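Local coordinates for checkpoint serine/threonine-protein kinase BUB1 (Saccharomyces cerevisiae, PDB 3ESL), which phosphorylates BUB3 and itself and acts in the spindle assembly checkpoint that delays anaphase until chromosomes are bioriented, the chain here being its conserved N-terminal TPR-like domain, at residues 78-83 with 103-108; 93-98 with 126-131; 34-39 with 53-58. All blocks are in the same frame, centred on the assembly; numbering follows the deposited sequence.

Contact 1: 78-83 with 103-108; sequences RFLKIW and KYMFNK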
loop_
_atom_site.group_PDB
_atom_site.type_symbol
_atom_site.label_atom_id
_atom_site.label_comp_id
_atom_site.label_asym_id
_atom_site.label_seq_id
_atom_site.Cartn_x
_atom_site.Cartn_y
_atom_site.Cartn_z
ATOM N N ARG A 78 -1.617 -0.770 -10.163
ATOM C CA ARG A 78 -1.216 0.630 -9.955
ATOM C C ARG A 78 -1.744 1.162 -8.625
ATOM O O ARG A 78 -1.033 1.878 -7.906
ATOM C CB ARG A 78 -1.734 1.515 -11.082
ATOM C CG ARG A 78 -1.293 1.080 -12.467
ATOM C CD ARG A 78 -2.030 1.886 -13.547
ATOM N NE ARG A 78 -3.483 1.661 -13.492
ATOM C CZ ARG A 78 -4.388 2.469 -14.043
ATOM N NH1 ARG A 78 -4.004 3.562 -14.694
ATOM N NH2 ARG A 78 -5.679 2.188 -13.939
ATOM N N PHE A 79 -2.994 0.818 -8.309
ATOM C CA PHE A 79 -3.616 1.216 -7.050
ATOM C C PHE A 79 -2.901 0.557 -5.862
ATOM O O PHE A 79 -2.566 1.213 -4.868
ATOM C CB PHE A 79 -5.091 0.831 -7.064
ATOM C CG PHE A 79 -5.890 1.411 -5.928
ATOM C CD1 PHE A 79 -5.724 2.743 -5.524
ATOM C CD2 PHE A 79 -6.868 0.636 -5.307
ATOM C CE1 PHE A 79 -6.508 3.274 -4.460
ATOM C CE2 PHE A 79 -7.639 1.156 -4.253
ATOM C CZ PHE A 79 -7.464 2.475 -3.844
ATOM N N LEU A 80 -2.667 -0.747 -5.971
ATOM C CA LEU A 80 -1.917 -1.460 -4.929
ATOM C C LEU A 80 -0.593 -0.761 -4.624
ATOM O O LEU A 80 -0.226 -0.596 -3.463
ATOM C CB LEU A 80 -1.686 -2.919 -5.326
ATOM C CG LEU A 80 -0.860 -3.699 -4.292
ATOM C CD1 LEU A 80 -1.511 -3.640 -2.904
ATOM C CD2 LEU A 80 -0.642 -5.152 -4.751
ATOM N N LYS A 81 0.126 -0.342 -5.661
ATOM C CA LYS A 81 1.432 0.264 -5.452
ATOM C C LYS A 81 1.341 1.561 -4.656
ATOM O O LYS A 81 2.233 1.859 -3.877
ATOM C CB LYS A 81 2.174 0.449 -6.773
ATOM C CG LYS A 81 2.689 -0.871 -7.359
ATOM C CD LYS A 81 3.467 -0.601 -8.652
ATOM C CE LYS A 81 3.546 -1.842 -9.524
ATOM N NZ LYS A 81 4.510 -2.856 -9.001
ATOM N N ILE A 82 0.258 2.315 -4.841
ATOM C CA ILE A 82 0.064 3.548 -4.073
ATOM C C ILE A 82 -0.063 3.230 -2.583
ATOM O O ILE A 82 0.571 3.892 -1.763
ATOM C CB ILE A 82 -1.132 4.385 -4.584
ATOM C CG1 ILE A 82 -0.957 4.674 -6.076
ATOM C CG2 ILE A 82 -1.247 5.711 -3.799
ATOM C CD1 ILE A 82 -2.210 5.165 -6.756
ATOM N N TRP A 83 -0.846 2.197 -2.243
ATOM C CA TRP A 83 -0.956 1.756 -0.849
ATOM C C TRP A 83 0.418 1.405 -0.289
ATOM O O TRP A 83 0.769 1.852 0.794
ATOM C CB TRP A 83 -1.862 0.538 -0.692
ATOM C CG TRP A 83 -3.314 0.853 -0.867
ATOM C CD1 TRP A 83 -4.024 0.779 -2.015
ATOM C CD2 TRP A 83 -4.227 1.290 0.150
ATOM N NE1 TRP A 83 -5.332 1.140 -1.794
ATOM C CE2 TRP A 83 -5.488 1.455 -0.471
ATOM C CE3 TRP A 83 -4.102 1.553 1.524
ATOM C CZ2 TRP A 83 -6.621 1.881 0.230
ATOM C CZ3 TRP A 83 -5.241 1.976 2.235
ATOM C CH2 TRP A 83 -6.478 2.136 1.579
ATOM N N LYS A 103 -4.270 -4.889 6.839
ATOM C CA LYS A 103 -5.499 -5.539 7.292
ATOM C C LYS A 103 -6.775 -4.907 6.716
ATOM O O LYS A 103 -7.735 -5.613 6.372
ATOM C CB LYS A 103 -5.554 -5.537 8.827
ATOM C CG LYS A 103 -4.557 -6.490 9.441
ATOM C CD LYS A 103 -4.433 -6.263 10.940
ATOM C CE LYS A 103 -5.781 -6.426 11.618
ATOM N NZ LYS A 103 -5.650 -6.811 13.060
ATOM N N TYR A 104 -6.772 -3.582 6.617
ATOM C CA TYR A 104 -7.885 -2.832 6.046
ATOM C C TYR A 104 -8.046 -3.151 4.557
ATOM O O TYR A 104 -9.146 -3.447 4.080
ATOM C CB TYR A 104 -7.622 -1.348 6.251
ATOM C CG TYR A 104 -8.637 -0.403 5.659
ATOM C CD1 TYR A 104 -9.804 -0.075 6.358
ATOM C CD2 TYR A 104 -8.411 0.203 4.423
ATOM C CE1 TYR A 104 -10.727 0.825 5.829
ATOM C CE2 TYR A 104 -9.327 1.104 3.885
ATOM C CZ TYR A 104 -10.481 1.408 4.598
ATOM O OH TYR A 104 -11.395 2.299 4.081
ATOM N N MET A 105 -6.935 -3.090 3.828
ATOM C CA MET A 105 -6.900 -3.550 2.441
ATOM C C MET A 105 -7.442 -4.988 2.295
ATOM O O MET A 105 -8.280 -5.257 1.434
ATOM C CB MET A 105 -5.466 -3.476 1.925
ATOM C CG MET A 105 -4.910 -2.047 1.864
ATOM S SD MET A 105 -3.101 -2.107 1.726
ATOM C CE MET A 105 -2.931 -2.699 0.052
ATOM N N PHE A 106 -6.967 -5.898 3.141
ATOM C CA PHE A 106 -7.389 -7.304 3.083
ATOM C C PHE A 106 -8.916 -7.407 3.236
ATOM O O PHE A 106 -9.591 -8.074 2.456
ATOM C CB PHE A 106 -6.672 -8.129 4.153
ATOM C CG PHE A 106 -6.909 -9.614 4.029
ATOM C CD1 PHE A 106 -6.156 -10.383 3.144
ATOM C CD2 PHE A 106 -7.890 -10.237 4.793
ATOM C CE1 PHE A 106 -6.377 -11.762 3.018
ATOM C CE2 PHE A 106 -8.121 -11.615 4.680
ATOM C CZ PHE A 106 -7.360 -12.376 3.788
ATOM N N ASN A 107 -9.444 -6.689 4.225
ATOM C CA ASN A 107 -10.887 -6.657 4.496
ATOM C C ASN A 107 -11.715 -6.137 3.318
ATOM O O ASN A 107 -12.831 -6.607 3.083
ATOM C CB ASN A 107 -11.168 -5.800 5.728
ATOM C CG ASN A 107 -12.644 -5.826 6.140
ATOM O OD1 ASN A 107 -13.350 -4.818 6.044
ATOM N ND2 ASN A 107 -13.105 -6.980 6.584
ATOM N N LYS A 108 -11.166 -5.167 2.588
ATOM C CA LYS A 108 -11.847 -4.585 1.432
ATOM C C LYS A 108 -11.572 -5.319 0.111
ATOM O O LYS A 108 -12.121 -4.956 -0.933
ATOM C CB LYS A 108 -11.479 -3.108 1.295
ATOM C CG LYS A 108 -12.051 -2.230 2.408
ATOM C CD LYS A 108 -11.847 -0.747 2.121
ATOM C CE LYS A 108 -12.949 -0.154 1.252
ATOM N NZ LYS A 108 -14.184 0.159 2.025
#
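M105 lays its side chain along the indole of W83, a Met-aromatic contact joining two antiparallel helices of the all-helical, TPR-like N-terminal domain of BUB1. The axes of the two segments, 78-83 and 103-108, come no closer than 12.4 Å, their N-to-C directions at 154°, a gap wide enough that long side chains must bridge it. M105 does most of this. Its CG sits over one face of the six-membered ring in a CH-pi contact, 3.9 Å from the W83 centroid and offset toward the rim, while SD stands obliquely to the five-membered ring, 4.4 Å from that centroid. The bend of the methionine at chi3 (71°) then carries its methyl past the ring: M105 CE lies 3.5 Å from W83 CB and meets L80 CD1 at 3.4 Å, tighter than an ordinary carbon-carbon contact. Farther out along the indole, W83 CH2 approaches the edge of the Y104 ring, 3.8 Å from Y104 CE2, the two side chains crossing at about a right angle. All four residues are buried, and no hydrogen bond spans the segments.

Around this first shell, L64 of helix 49-67 touches W83 and F117 of helix 115-127 touches M105. One turn earlier on the same helix as the tryptophan, F79 presents a ring face to the indole, W83 NE1 standing 3.2 Å above its plane, toward the rim.

Contact 2: 93-98 with 126-131; sequences NNFHES and ENAQFF
F95 points its ring across to A128 and F130 because its CG stands anti to the backbone N (chi1 169°), at the very start of its helix; F130 takes the other course, its CG anti to the carbonyl carbon, and swings its ring back to meet it. The two phenylalanines meet obliquely, F95 CZ lying 3.6 Å from F130 CE2. Their planes are inclined by 29° with centroids 5.8 Å apart, too far slid for real overlap, making this a carbon contact more than a stack. On a neighbouring part of the F95 ring, CE1 receives the methyl of A128, whose CB is 3.5 Å away.

Both backbones change course here, and the contact joins the start of helix 95-108 to the end of helix 115-127 in the all-helical, TPR-like domain; 126-131 then leads on into helix 131-143. N94 is the N-cap of helix 95-108, and its OD1 accepts from E97 N at 3.0 Å in a nearly straight bond (168°), although the donor stands well above the carbonyl plane. Helix 115-127 ends in a Schellman motif, with Q129 at positive phi. The Q129 side chain folds back so that NE2 donates to N127 O at 2.9 Å, the acceptor lying close to its amide plane. Immediately afterwards F130, in an inverse gamma turn, occupies the N-cap position of the next helix. L124 touches F95 from within helix 115-127, and R185 makes a cation-pi contact with the ring of F130.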
loop_
_atom_site.group_PDB
_atom_site.type_symbol
_atom_site.label_atom_id
_atom_site.label_comp_id
_atom_site.label_asym_id
_atom_site.label_seq_id
_atom_site.Cartn_x
_atom_site.Cartn_y
_atom_site.Cartn_z
ATOM N N ASN A 93 7.911 3.861 10.550
ATOM C CA ASN A 93 8.262 3.814 11.972
ATOM C C ASN A 93 7.091 3.377 12.866
ATOM O O ASN A 93 7.117 3.574 14.077
ATOM C CB ASN A 93 8.808 5.175 12.423
ATOM C CG ASN A 93 7.739 6.260 12.454
ATOM O OD1 ASN A 93 6.748 6.202 11.719
ATOM N ND2 ASN A 93 7.937 7.257 13.313
ATOM N N ASN A 94 6.059 2.785 12.265
ATOM C CA ASN A 94 4.848 2.436 13.007
ATOM C C ASN A 94 4.293 1.101 12.547
ATOM O O ASN A 94 3.491 1.063 11.612
ATOM C CB ASN A 94 3.787 3.535 12.828
ATOM C CG ASN A 94 2.615 3.400 13.784
ATOM O OD1 ASN A 94 2.241 2.301 14.214
ATOM N ND2 ASN A 94 2.015 4.535 14.119
ATOM N N PHE A 95 4.706 0.017 13.202
ATOM C CA PHE A 95 4.268 -1.323 12.817
ATOM C C PHE A 95 2.747 -1.468 12.866
ATOM O O PHE A 95 2.143 -2.009 11.946
ATOM C CB PHE A 95 4.894 -2.427 13.682
ATOM C CG PHE A 95 4.253 -3.772 13.478
ATOM C CD1 PHE A 95 4.606 -4.567 12.386
ATOM C CD2 PHE A 95 3.243 -4.220 14.329
ATOM C CE1 PHE A 95 3.992 -5.802 12.174
ATOM C CE2 PHE A 95 2.628 -5.451 14.130
ATOM C CZ PHE A 95 3.000 -6.248 13.044
ATOM N N HIS A 96 2.136 -0.994 13.950
ATOM C CA HIS A 96 0.704 -1.210 14.112
ATOM C C HIS A 96 -0.131 -0.527 13.035
ATOM O O HIS A 96 -1.078 -1.118 12.528
ATOM C CB HIS A 96 0.234 -0.849 15.516
ATOM C CG HIS A 96 0.639 -1.864 16.535
ATOM N ND1 HIS A 96 0.104 -3.133 16.567
ATOM C CD2 HIS A 96 1.546 -1.810 17.538
ATOM C CE1 HIS A 96 0.656 -3.815 17.554
ATOM N NE2 HIS A 96 1.533 -3.035 18.161
ATOM N N GLU A 97 0.231 0.700 12.693
ATOM C CA GLU A 97 -0.479 1.408 11.629
ATOM C C GLU A 97 -0.181 0.791 10.272
ATOM O O GLU A 97 -1.079 0.688 9.445
ATOM C CB GLU A 97 -0.174 2.904 11.659
ATOM C CG GLU A 97 -0.897 3.591 12.824
ATOM C CD GLU A 97 -2.404 3.358 12.784
ATOM O OE1 GLU A 97 -3.025 3.732 11.769
ATOM O OE2 GLU A 97 -2.966 2.781 13.750
ATOM N N SER A 98 1.066 0.359 10.060
ATOM C CA SER A 98 1.398 -0.398 8.825
ATOM C C SER A 98 0.564 -1.670 8.703
ATOM O O SER A 98 -0.083 -1.902 7.672
ATOM C CB SER A 98 2.898 -0.742 8.744
ATOM O OG SER A 98 3.677 0.431 8.563
ATOM N N GLU A 126 7.592 -10.419 8.644
ATOM C CA GLU A 126 8.950 -10.981 8.783
ATOM C C GLU A 126 9.876 -10.055 9.580
ATOM O O GLU A 126 10.527 -10.493 10.551
ATOM C CB GLU A 126 9.552 -11.317 7.409
ATOM C CG GLU A 126 11.061 -11.613 7.474
ATOM C CD GLU A 126 11.680 -11.976 6.137
ATOM O OE1 GLU A 126 11.034 -11.795 5.073
ATOM O OE2 GLU A 126 12.836 -12.457 6.158
ATOM N N ASN A 127 9.934 -8.791 9.174
ATOM C CA ASN A 127 10.741 -7.779 9.856
ATOM C C ASN A 127 10.321 -7.582 11.313
ATOM O O ASN A 127 11.163 -7.300 12.175
ATOM C CB ASN A 127 10.720 -6.450 9.099
ATOM C CG ASN A 127 11.415 -6.531 7.743
ATOM O OD1 ASN A 127 12.292 -7.366 7.527
ATOM N ND2 ASN A 127 11.027 -5.654 6.830
ATOM N N ALA A 128 9.027 -7.754 11.581
ATOM C CA ALA A 128 8.500 -7.665 12.946
ATOM C C ALA A 128 8.696 -8.971 13.704
ATOM O O ALA A 128 8.235 -9.107 14.833
ATOM C CB ALA A 128 7.024 -7.294 12.936
ATOM N N GLN A 129 9.359 -9.936 13.065
ATOM C CA GLN A 129 9.658 -11.235 13.671
ATOM C C GLN A 129 8.430 -12.112 13.948
ATOM O O GLN A 129 8.448 -12.970 14.833
ATOM C CB GLN A 129 10.548 -11.078 14.928
ATOM C CG GLN A 129 11.696 -10.109 14.758
ATOM C CD GLN A 129 11.558 -8.904 15.652
ATOM O OE1 GLN A 129 11.512 -9.039 16.877
ATOM N NE2 GLN A 129 11.532 -7.718 15.060
ATOM N N PHE A 130 7.349 -11.894 13.194
ATOM C CA PHE A 130 6.256 -12.846 13.166
ATOM C C PHE A 130 6.604 -13.841 12.066
ATOM O O PHE A 130 5.970 -13.878 11.008
ATOM C CB PHE A 130 4.899 -12.165 12.895
ATOM C CG PHE A 130 4.395 -11.317 14.040
ATOM C CD1 PHE A 130 3.861 -11.909 15.188
ATOM C CD2 PHE A 130 4.454 -9.929 13.969
ATOM C CE1 PHE A 130 3.387 -11.115 16.248
ATOM C CE2 PHE A 130 3.986 -9.132 15.013
ATOM C CZ PHE A 130 3.452 -9.722 16.150
ATOM N N PHE A 131 7.633 -14.648 12.318
ATOM C CA PHE A 131 8.269 -15.421 11.255
ATOM C C PHE A 131 7.347 -16.432 10.580
ATOM O O PHE A 131 7.261 -16.482 9.345
ATOM C CB PHE A 131 9.568 -16.079 11.763
ATOM C CG PHE A 131 10.662 -15.088 12.075
ATOM C CD1 PHE A 131 11.243 -14.331 11.066
ATOM C CD2 PHE A 131 11.112 -14.922 13.386
ATOM C CE1 PHE A 131 12.245 -13.407 11.349
ATOM C CE2 PHE A 131 12.119 -14.010 13.681
ATOM C CZ PHE A 131 12.687 -13.247 12.665
#

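Contact 3: 34-39 with 53-58; sequences LDYMIW and QEVLRS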
loop_
_atom_site.group_PDB
_atom_site.type_symbol
_atom_site.label_atom_id
_atom_site.label_comp_id
_atom_site.label_asym_id
_atom_site.label_seq_id
_atom_site.Cartn_x
_atom_site.Cartn_y
_atom_site.Cartn_z
ATOM N N LEU A 34 -2.226 9.575 -10.321
ATOM C CA LEU A 34 -0.865 9.082 -10.575
ATOM C C LEU A 34 0.018 10.154 -11.210
ATOM O O LEU A 34 1.161 10.347 -10.780
ATOM C CB LEU A 34 -0.872 7.838 -11.470
ATOM C CG LEU A 34 -1.418 6.563 -10.850
ATOM C CD1 LEU A 34 -1.542 5.512 -11.941
ATOM C CD2 LEU A 34 -0.489 6.070 -9.745
ATOM N N ASP A 35 -0.514 10.859 -12.210
ATOM C CA ASP A 35 0.246 11.915 -12.897
ATOM C C ASP A 35 0.690 12.963 -11.889
ATOM O O ASP A 35 1.857 13.368 -11.854
ATOM C CB ASP A 35 -0.600 12.583 -13.980
ATOM C CG ASP A 35 -0.655 11.792 -15.272
ATOM O OD1 ASP A 35 0.165 10.867 -15.469
ATOM O OD2 ASP A 35 -1.532 12.124 -16.100
ATOM N N TYR A 36 -0.244 13.364 -11.033
ATOM C CA TYR A 36 0.030 14.415 -10.054
ATOM C C TYR A 36 1.054 13.943 -9.019
ATOM O O TYR A 36 2.012 14.646 -8.735
ATOM C CB TYR A 36 -1.285 14.878 -9.430
ATOM C CG TYR A 36 -1.200 16.048 -8.472
ATOM C CD1 TYR A 36 -0.159 16.983 -8.555
ATOM C CD2 TYR A 36 -2.200 16.243 -7.514
ATOM C CE1 TYR A 36 -0.108 18.085 -7.680
ATOM C CE2 TYR A 36 -2.149 17.334 -6.621
ATOM C CZ TYR A 36 -1.105 18.244 -6.725
ATOM O OH TYR A 36 -1.050 19.302 -5.848
ATOM N N MET A 37 0.883 12.729 -8.491
ATOM C CA MET A 37 1.815 12.188 -7.501
ATOM C C MET A 37 3.237 12.005 -8.040
ATOM O O MET A 37 4.220 12.288 -7.345
ATOM C CB MET A 37 1.264 10.876 -6.922
ATOM C CG MET A 37 0.052 11.114 -6.053
ATOM S SD MET A 37 -0.562 9.559 -5.363
ATOM C CE MET A 37 -1.098 8.674 -6.812
ATOM N N ILE A 38 3.344 11.561 -9.290
ATOM C CA ILE A 38 4.640 11.400 -9.926
ATOM C C ILE A 38 5.293 12.776 -10.058
ATOM O O ILE A 38 6.478 12.917 -9.752
ATOM C CB ILE A 38 4.527 10.688 -11.282
ATOM C CG1 ILE A 38 4.131 9.215 -11.059
ATOM C CG2 ILE A 38 5.848 10.760 -12.072
ATOM C CD1 ILE A 38 3.670 8.510 -12.301
ATOM N N TRP A 39 4.509 13.773 -10.462
ATOM C CA TRP A 39 5.026 15.150 -10.596
ATOM C C TRP A 39 5.490 15.715 -9.247
ATOM O O TRP A 39 6.569 16.320 -9.143
ATOM C CB TRP A 39 3.998 16.072 -11.250
ATOM C CG TRP A 39 4.481 17.491 -11.303
ATOM C CD1 TRP A 39 5.300 18.042 -12.253
ATOM C CD2 TRP A 39 4.218 18.524 -10.343
ATOM N NE1 TRP A 39 5.564 19.362 -11.942
ATOM C CE2 TRP A 39 4.903 19.687 -10.782
ATOM C CE3 TRP A 39 3.462 18.587 -9.159
ATOM C CZ2 TRP A 39 4.853 20.898 -10.076
ATOM C CZ3 TRP A 39 3.412 19.794 -8.452
ATOM C CH2 TRP A 39 4.109 20.938 -8.920
ATOM N N GLN A 53 6.751 17.209 0.648
ATOM C CA GLN A 53 6.412 16.085 1.526
ATOM C C GLN A 53 4.935 16.111 1.945
ATOM O O GLN A 53 4.235 15.090 1.841
ATOM C CB GLN A 53 7.329 16.079 2.759
ATOM C CG GLN A 53 7.109 14.894 3.688
ATOM C CD GLN A 53 7.925 14.979 4.964
ATOM O OE1 GLN A 53 9.136 15.230 4.933
ATOM N NE2 GLN A 53 7.267 14.753 6.098
ATOM N N GLU A 54 4.489 17.274 2.419
ATOM C CA GLU A 54 3.114 17.499 2.857
ATOM C C GLU A 54 2.122 17.279 1.716
ATOM O O GLU A 54 1.105 16.599 1.888
ATOM C CB GLU A 54 2.963 18.925 3.413
ATOM C CG GLU A 54 1.530 19.330 3.769
ATOM C CD GLU A 54 1.260 20.821 3.582
ATOM O OE1 GLU A 54 2.145 21.647 3.904
ATOM O OE2 GLU A 54 0.154 21.167 3.111
ATOM N N VAL A 55 2.430 17.857 0.557
ATOM C CA VAL A 55 1.538 17.794 -0.599
ATOM C C VAL A 55 1.496 16.359 -1.123
ATOM O O VAL A 55 0.428 15.871 -1.522
ATOM C CB VAL A 55 1.941 18.786 -1.715
ATOM C CG1 VAL A 55 1.023 18.644 -2.926
ATOM C CG2 VAL A 55 1.899 20.233 -1.188
ATOM N N LEU A 56 2.642 15.686 -1.113
ATOM C CA LEU A 56 2.660 14.280 -1.532
ATOM C C LEU A 56 1.772 13.454 -0.597
ATOM O O LEU A 56 0.937 12.663 -1.062
ATOM C CB LEU A 56 4.083 13.714 -1.590
ATOM C CG LEU A 56 4.186 12.247 -2.031
ATOM C CD1 LEU A 56 3.586 12.023 -3.426
ATOM C CD2 LEU A 56 5.629 11.736 -1.966
ATOM N N ARG A 57 1.941 13.635 0.714
ATOM C CA ARG A 57 1.190 12.832 1.684
ATOM C C ARG A 57 -0.307 13.049 1.508
ATOM O O ARG A 57 -1.065 12.082 1.423
ATOM C CB ARG A 57 1.630 13.117 3.135
ATOM C CG ARG A 57 0.875 12.249 4.158
ATOM C CD ARG A 57 1.524 12.163 5.541
ATOM N NE ARG A 57 0.883 11.081 6.305
ATOM C CZ ARG A 57 1.343 10.529 7.430
ATOM N NH1 ARG A 57 2.487 10.941 7.976
ATOM N NH2 ARG A 57 0.648 9.549 8.015
ATOM N N SER A 58 -0.721 14.315 1.438
ATOM C CA SER A 58 -2.137 14.678 1.260
ATOM C C SER A 58 -2.749 14.152 -0.037
ATOM O O SER A 58 -3.896 13.699 -0.055
ATOM C CB SER A 58 -2.307 16.201 1.343
ATOM O OG SER A 58 -3.552 16.605 0.794
#
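Y36 and V55 form one half of this contact, M37 and L56 the other, and together they illustrate how consecutive antiparallel helices of the TPR-like domain can lie close yet touch sparingly. Helices 29-47 and 49-67 are joined by a short turn, and at M37 and L56 their CA atoms come within 6.4 Å.

This is the buried part, where the backbones are nearest. L56 CD1 stands 4.0 Å from the backbone O of M37 and 4.4 Å from M37 CB. The end of M37 leads away from 53-58, to T59, M60 and C63 further along helix 49-67 and to I82 of helix 77-90.

The other half lies nearer solvent, V55 being partly exposed, although its one atom pair is shorter. With CG anti to the backbone N (chi1 -175°), the Y36 side chain reaches across at about a right angle to that of V55, and its OH lies 3.6 Å from V55 CG1. Y15 of helix 4-21 stacks on the Y36 ring and W39 CE3 of the same helix as Y36 lies at its edge, in plane, so both border the ring.

The Y36 hydroxyl meets only a methyl of V55 across the contact; its hydrogen bond is with E16 of helix 4-21. No polar bond joins 34-39 to 53-58, so cohesion between them rests on van der Waals contact.

The three contacts sample one continuous helical array, in chain order from its second helix. Contact 3 closes before contact 1 opens, and the two meet directly although their centres are 18 Å apart: R78 CD of contact 1 lies 4.0 Å from L34 CD1 of contact 3, and I82 also packs on L34 and M37 in its given conformer. Contacts 1 and 2 share helix 95-108, with centres about 17 Å apart and no touch; those of contacts 2 and 3 are about 26 Å apart, again without touch. Contact 2 belongs to the surface, contacts 1 and 3 are buried. The kinase domain is not part of this chain. A bound cyclohexylaminoethanesulfonate, probably from the crystallisation liquor, lies about 4 Å from the M37 side chain.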